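PDB 4FYE: SidF, inhibitor of growth family, member 3 from Legionella pneumophila subsp. pneumophila, which is a Legionella phosphoinositide phosphatase that probably removes the 3-phosphate from phosphatidylinositol 3,4,5-trisphosphate. Local coordinates for residues 273-279 / 375-380; 290-294 / 379-383. The protein carries 1 engineered substitution. One frame throughout, in Å; residues are numbered along the deposited sequence.

Both contacts are buried, their centres about 7 Å apart, and both use helix 373-387, sharing Tyr379 and Val380. Contact 1 brings to it the loop that follows strand 260-268; contact 2 brings helix 284-311, which the same loop leads into. The aromatic ring of Tyr379 joins them, with a carbon of its own helix over one face and, over the other, a lysine of helix 284-311. In contact 1 a mixed set of apolar, sulfur and charged groups fits an irregular loop, whereas contact 2 is regular helix packing. Loop and helix also meet directly, Phe279 CE2 lying 3.7 Å from Ile290 CG2. Neither contact contains a hydrogen bond across its segments.

Contact 1 of 2, residues 273-279 / 375-380; sequences RMPYSDF and EQFEYV
Over one face of the Phe279 ring stands the carboxylate end of Glu375, its OE1 4.1 Å above the plane and displaced toward the rim. Near the plane of the same ring, at its edge, come Met274 SD from its own loop and the hydroxyl of Tyr379, with OH 3.5 Å from Phe279 CZ. The Tyr379 ring has Glu375 CB centred over one face at 3.9 Å, a meeting one turn apart within the helix. The rings of Phe279 and Tyr379 approach from opposite directions, an oblique aromatic pair with centroids 5.7 Å apart and planes inclined at 39°. The third flat group, the guanidinium of Arg273, receives Val380 CG1 over one face, 3.7 Å above the plane and toward the rim.

Residues 273-279 belong to the loop between strand 260-268 and helix 284-311, which makes an inverse gamma turn centred on Pro275 and then a short 3-10 segment. Helix 373-387 lies against this loop while packing Phe377 on strands 353-360 and 402-416. Methionine suits the junction of loop and helix because its flexible chain can bend to fit: Met274 CG lies between the backbone N and carbonyl carbon (chi1 53°), and the turn at the sulfur leads the terminal methyl toward Tyr379. The sulfur makes an oblique Met-aromatic contact with that ring.

Arginine serves two purposes. Its aliphatic part crosses Val380 at about a right angle, Arg273 CD lying 3.9 Å from Val380 CG2, while the buried charge is met by helix 284-311 and strand 353-360: NH1 bonds to Gln298, NH2 pairs with Glu356, and the group makes a cation-pi contact with Tyr358. The Gln376 side chain is about 6 Å from a bound phosphate, probably from the crystallisation liquor.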
loop_
_atom_site.group_PDB
_atom_site.type_symbol
_atom_site.label_atom_id
_atom_site.label_comp_id
_atom_site.label_asym_id
_atom_site.label_seq_id
_atom_site.Cartn_x
_atom_site.Cartn_y
_atom_site.Cartn_z
ATOM N N ARG A 273 0.221 6.982 -9.189
ATOM C CA ARG A 273 1.124 6.437 -10.183
ATOM C C ARG A 273 1.418 7.541 -11.141
ATOM O O ARG A 273 2.140 7.371 -12.111
ATOM C CB ARG A 273 0.441 5.326 -10.955
ATOM C CG ARG A 273 0.548 3.963 -10.319
ATOM C CD ARG A 273 -0.677 3.145 -10.638
ATOM N NE ARG A 273 -1.240 2.582 -9.431
ATOM C CZ ARG A 273 -1.461 1.293 -9.253
ATOM N NH1 ARG A 273 -1.168 0.437 -10.212
ATOM N NH2 ARG A 273 -1.972 0.863 -8.119
ATOM N N MET A 274 0.800 8.676 -10.887
ATOM C CA MET A 274 0.864 9.737 -11.797
ATOM C C MET A 274 1.377 10.905 -11.079
ATOM O O MET A 274 1.076 11.090 -9.916
ATOM C CB MET A 274 -0.500 10.008 -12.308
ATOM C CG MET A 274 -1.482 10.204 -11.213
ATOM S SD MET A 274 -2.706 11.253 -12.005
ATOM C CE MET A 274 -3.683 9.909 -12.654
ATOM N N PRO A 275 2.175 11.711 -11.775
ATOM C CA PRO A 275 2.679 12.902 -11.133
ATOM C C PRO A 275 1.572 13.968 -11.056
ATOM O O PRO A 275 1.388 14.805 -11.950
ATOM C CB PRO A 275 3.855 13.313 -12.027
ATOM C CG PRO A 275 3.752 12.487 -13.289
ATOM C CD PRO A 275 2.518 11.648 -13.210
ATOM N N TYR A 276 0.822 13.870 -9.979
ATOM C CA TYR A 276 -0.198 14.826 -9.558
ATOM C C TYR A 276 0.084 16.332 -9.771
ATOM O O TYR A 276 -0.725 17.035 -10.375
ATOM C CB TYR A 276 -0.501 14.588 -8.063
ATOM C CG TYR A 276 0.705 14.363 -7.110
ATOM C CD1 TYR A 276 2.055 14.460 -7.541
ATOM C CD2 TYR A 276 0.479 14.074 -5.763
ATOM C CE1 TYR A 276 3.113 14.252 -6.657
ATOM C CE2 TYR A 276 1.523 13.866 -4.877
ATOM C CZ TYR A 276 2.828 13.957 -5.319
ATOM O OH TYR A 276 3.821 13.747 -4.400
ATOM N N SER A 277 1.235 16.781 -9.287
ATOM C CA SER A 277 1.574 18.197 -9.201
ATOM C C SER A 277 1.617 18.885 -10.557
ATOM O O SER A 277 1.211 20.032 -10.703
ATOM C CB SER A 277 2.920 18.362 -8.502
ATOM O OG SER A 277 3.875 17.464 -9.033
ATOM N N ASP A 278 2.110 18.170 -11.550
ATOM C CA ASP A 278 2.315 18.732 -12.869
ATOM C C ASP A 278 0.973 19.122 -13.477
ATOM O O ASP A 278 0.913 19.865 -14.450
ATOM C CB ASP A 278 3.057 17.735 -13.758
ATOM C CG ASP A 278 4.443 17.408 -13.234
ATOM O OD1 ASP A 278 5.413 18.056 -13.669
ATOM O OD2 ASP A 278 4.563 16.508 -12.381
ATOM N N PHE A 279 -0.096 18.604 -12.888
ATOM C CA PHE A 279 -1.453 18.699 -13.421
ATOM C C PHE A 279 -2.069 20.089 -13.607
ATOM O O PHE A 279 -2.832 20.299 -14.542
ATOM C CB PHE A 279 -2.394 17.859 -12.564
ATOM C CG PHE A 279 -3.176 16.857 -13.346
ATOM C CD1 PHE A 279 -4.049 17.266 -14.328
ATOM C CD2 PHE A 279 -3.027 15.507 -13.104
ATOM C CE1 PHE A 279 -4.770 16.347 -15.056
ATOM C CE2 PHE A 279 -3.745 14.582 -13.830
ATOM C CZ PHE A 279 -4.618 15.002 -14.808
ATOM N N GLU A 375 -8.832 12.255 -11.700
ATOM C CA GLU A 375 -7.826 11.610 -12.578
ATOM C C GLU A 375 -7.144 10.444 -11.888
ATOM O O GLU A 375 -6.912 9.400 -12.501
ATOM C CB GLU A 375 -6.792 12.611 -13.085
ATOM C CG GLU A 375 -7.369 13.582 -14.115
ATOM C CD GLU A 375 -8.288 14.671 -13.490
ATOM O OE1 GLU A 375 -7.967 15.292 -12.437
ATOM O OE2 GLU A 375 -9.350 14.920 -14.087
ATOM N N GLN A 376 -6.870 10.586 -10.601
ATOM C CA GLN A 376 -6.186 9.502 -9.853
ATOM C C GLN A 376 -6.996 8.267 -9.941
ATOM O O GLN A 376 -6.461 7.151 -9.896
ATOM C CB GLN A 376 -5.999 9.835 -8.382
ATOM C CG GLN A 376 -5.121 11.028 -8.137
ATOM C CD GLN A 376 -5.005 11.344 -6.651
ATOM O OE1 GLN A 376 -5.113 12.513 -6.198
ATOM N NE2 GLN A 376 -4.796 10.312 -5.886
ATOM N N PHE A 377 -8.297 8.455 -10.112
ATOM C CA PHE A 377 -9.167 7.316 -10.317
ATOM C C PHE A 377 -9.096 6.969 -11.784
ATOM O O PHE A 377 -8.725 5.863 -12.161
ATOM C CB PHE A 377 -10.611 7.592 -9.854
ATOM C CG PHE A 377 -11.621 6.656 -10.457
ATOM C CD1 PHE A 377 -11.654 5.327 -10.085
ATOM C CD2 PHE A 377 -12.501 7.098 -11.422
ATOM C CE1 PHE A 377 -12.576 4.451 -10.628
ATOM C CE2 PHE A 377 -13.423 6.218 -12.004
ATOM C CZ PHE A 377 -13.468 4.884 -11.600
ATOM N N GLU A 378 -9.422 7.944 -12.606
ATOM C CA GLU A 378 -9.641 7.686 -14.022
ATOM C C GLU A 378 -8.415 7.192 -14.812
ATOM O O GLU A 378 -8.534 6.218 -15.552
ATOM C CB GLU A 378 -10.311 8.860 -14.697
ATOM C CG GLU A 378 -11.737 8.522 -15.046
ATOM C CD GLU A 378 -12.540 9.726 -15.511
ATOM O OE1 GLU A 378 -12.165 10.377 -16.531
ATOM O OE2 GLU A 378 -13.578 10.007 -14.864
ATOM N N TYR A 379 -7.244 7.794 -14.603
ATOM C CA TYR A 379 -6.054 7.416 -15.358
ATOM C C TYR A 379 -5.513 6.053 -14.973
ATOM O O TYR A 379 -4.936 5.337 -15.805
ATOM C CB TYR A 379 -4.965 8.438 -15.146
ATOM C CG TYR A 379 -5.217 9.773 -15.799
ATOM C CD1 TYR A 379 -6.492 10.132 -16.237
ATOM C CD2 TYR A 379 -4.185 10.678 -15.992
ATOM C CE1 TYR A 379 -6.734 11.344 -16.861
ATOM C CE2 TYR A 379 -4.446 11.911 -16.548
ATOM C CZ TYR A 379 -5.714 12.209 -16.984
ATOM O OH TYR A 379 -5.953 13.362 -17.582
ATOM N N VAL A 380 -5.668 5.707 -13.704
ATOM C CA VAL A 380 -5.020 4.522 -13.197
ATOM C C VAL A 380 -5.907 3.383 -13.627
ATOM O O VAL A 380 -5.431 2.398 -14.221
ATOM C CB VAL A 380 -4.808 4.593 -11.659
ATOM C CG1 VAL A 380 -4.553 3.213 -11.093
ATOM C CG2 VAL A 380 -3.678 5.549 -11.275
#

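Contact 2 of 2, residues 290-294 / 379-383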
loop_
_atom_site.group_PDB
_atom_site.type_symbol
_atom_site.label_atom_id
_atom_site.label_comp_id
_atom_site.label_asym_id
_atom_site.label_seq_id
_atom_site.Cartn_x
_atom_site.Cartn_y
_atom_site.Cartn_z
ATOM N N ILE A 290 0.693 13.105 -19.105
ATOM C CA ILE A 290 0.414 12.617 -17.763
ATOM C C ILE A 290 -0.226 11.236 -17.815
ATOM O O ILE A 290 0.168 10.346 -17.042
ATOM C CB ILE A 290 -0.447 13.610 -16.954
ATOM C CG1 ILE A 290 0.397 14.834 -16.616
ATOM C CG2 ILE A 290 -0.926 12.956 -15.657
ATOM C CD1 ILE A 290 -0.387 16.104 -16.281
ATOM N N LYS A 291 -1.194 11.058 -18.718
ATOM C CA LYS A 291 -1.752 9.725 -18.992
ATOM C C LYS A 291 -0.683 8.697 -19.367
ATOM O O LYS A 291 -0.812 7.525 -19.034
ATOM C CB LYS A 291 -2.791 9.786 -20.101
ATOM C CG LYS A 291 -4.200 9.488 -19.647
ATOM C CD LYS A 291 -5.244 9.696 -20.750
ATOM C CE LYS A 291 -5.901 11.069 -20.644
ATOM N NZ LYS A 291 -7.159 11.150 -21.430
ATOM N N ALA A 292 0.358 9.135 -20.076
ATOM C CA ALA A 292 1.389 8.218 -20.559
ATOM C C ALA A 292 2.297 7.762 -19.433
ATOM O O ALA A 292 2.713 6.582 -19.403
ATOM C CB ALA A 292 2.227 8.847 -21.653
ATOM N N VAL A 293 2.640 8.715 -18.556
ATOM C CA VAL A 293 3.510 8.408 -17.443
ATOM C C VAL A 293 2.803 7.410 -16.556
ATOM O O VAL A 293 3.427 6.535 -15.984
ATOM C CB VAL A 293 3.802 9.650 -16.630
ATOM C CG1 VAL A 293 4.389 9.295 -15.291
ATOM C CG2 VAL A 293 4.732 10.543 -17.423
ATOM N N THR A 294 1.491 7.511 -16.466
ATOM C CA THR A 294 0.868 6.630 -15.562
ATOM C C THR A 294 0.908 5.225 -16.112
ATOM O O THR A 294 1.063 4.264 -15.327
ATOM C CB THR A 294 -0.492 7.118 -14.931
ATOM O OG1 THR A 294 -1.566 6.217 -15.210
ATOM C CG2 THR A 294 -0.866 8.582 -15.229
ATOM N N TYR A 379 -7.244 7.794 -14.603
ATOM C CA TYR A 379 -6.054 7.416 -15.358
ATOM C C TYR A 379 -5.513 6.053 -14.973
ATOM O O TYR A 379 -4.936 5.337 -15.805
ATOM C CB TYR A 379 -4.965 8.438 -15.146
ATOM C CG TYR A 379 -5.217 9.773 -15.799
ATOM C CD1 TYR A 379 -6.492 10.132 -16.237
ATOM C CD2 TYR A 379 -4.185 10.678 -15.992
ATOM C CE1 TYR A 379 -6.734 11.344 -16.861
ATOM C CE2 TYR A 379 -4.446 11.911 -16.548
ATOM C CZ TYR A 379 -5.714 12.209 -16.984
ATOM O OH TYR A 379 -5.953 13.362 -17.582
ATOM N N VAL A 380 -5.668 5.707 -13.704
ATOM C CA VAL A 380 -5.020 4.522 -13.197
ATOM C C VAL A 380 -5.907 3.383 -13.627
ATOM O O VAL A 380 -5.431 2.398 -14.221
ATOM C CB VAL A 380 -4.808 4.593 -11.659
ATOM C CG1 VAL A 380 -4.553 3.213 -11.093
ATOM C CG2 VAL A 380 -3.678 5.549 -11.275
ATOM N N ARG A 381 -7.209 3.540 -13.408
ATOM C CA ARG A 381 -8.172 2.531 -13.851
ATOM C C ARG A 381 -8.093 2.242 -15.374
ATOM O O ARG A 381 -8.200 1.113 -15.800
ATOM C CB ARG A 381 -9.572 2.894 -13.338
ATOM C CG ARG A 381 -10.699 2.808 -14.334
ATOM C CD ARG A 381 -11.229 1.410 -14.473
ATOM N NE ARG A 381 -11.400 1.056 -15.879
ATOM C CZ ARG A 381 -11.364 1.877 -16.937
ATOM N NH1 ARG A 381 -11.173 3.183 -16.809
ATOM N NH2 ARG A 381 -11.526 1.375 -18.152
ATOM N N GLN A 382 -7.809 3.245 -16.178
ATOM C CA GLN A 382 -7.694 3.052 -17.620
ATOM C C GLN A 382 -6.387 2.316 -18.001
ATOM O O GLN A 382 -6.393 1.380 -18.842
ATOM C CB GLN A 382 -7.817 4.425 -18.281
ATOM C CG GLN A 382 -7.328 4.555 -19.705
ATOM C CD GLN A 382 -7.700 5.891 -20.347
ATOM O OE1 GLN A 382 -7.931 5.946 -21.567
ATOM N NE2 GLN A 382 -7.793 6.969 -19.533
ATOM N N MET A 383 -5.275 2.710 -17.373
ATOM C CA MET A 383 -3.988 2.051 -17.639
ATOM C C MET A 383 -3.929 0.582 -17.089
ATOM O O MET A 383 -3.422 -0.317 -17.745
ATOM C CB MET A 383 -2.796 2.935 -17.215
ATOM C CG MET A 383 -2.863 4.392 -17.670
ATOM S SD MET A 383 -3.011 4.757 -19.463
ATOM C CE MET A 383 -4.561 4.032 -19.890
#
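Lys291 and Tyr379 bury the most surface here, with Thr294 next, where helices 284-311 and 373-387 pack, the axes of 290-294 and 379-383 crossing at -55° and coming within 9.5 Å. The lysine contributes chiefly its hydrocarbon: CG sits almost squarely over the Tyr379 ring, 3.8 Å from the centroid and 8° off the normal, a CH-pi contact on the face opposite that covered by Glu375. A bend at chi3 (-97°) lets the chain follow the ring, bringing Lys291 CE to 3.8 Å from Tyr379 OH. A long side chain suits this place, since its apolar part can cover a ring while its amine reaches further, to a salt bridge with Glu536 of helix 522-583.

At the edge of the ring, Ile290 CG2 lies in plane, 3.8 Å from Tyr379 CE2; the branched isoleucine offers a methyl to this edge and also packs on Phe279. Threonine is small enough to fit between the helices at Thr294, though the exact turn of its side chain is uncertain. Met383, flexible and bent at chi2 and chi3, sets its CG against Thr294 and its SD 3.6 Å from the carbonyl O of Lys291.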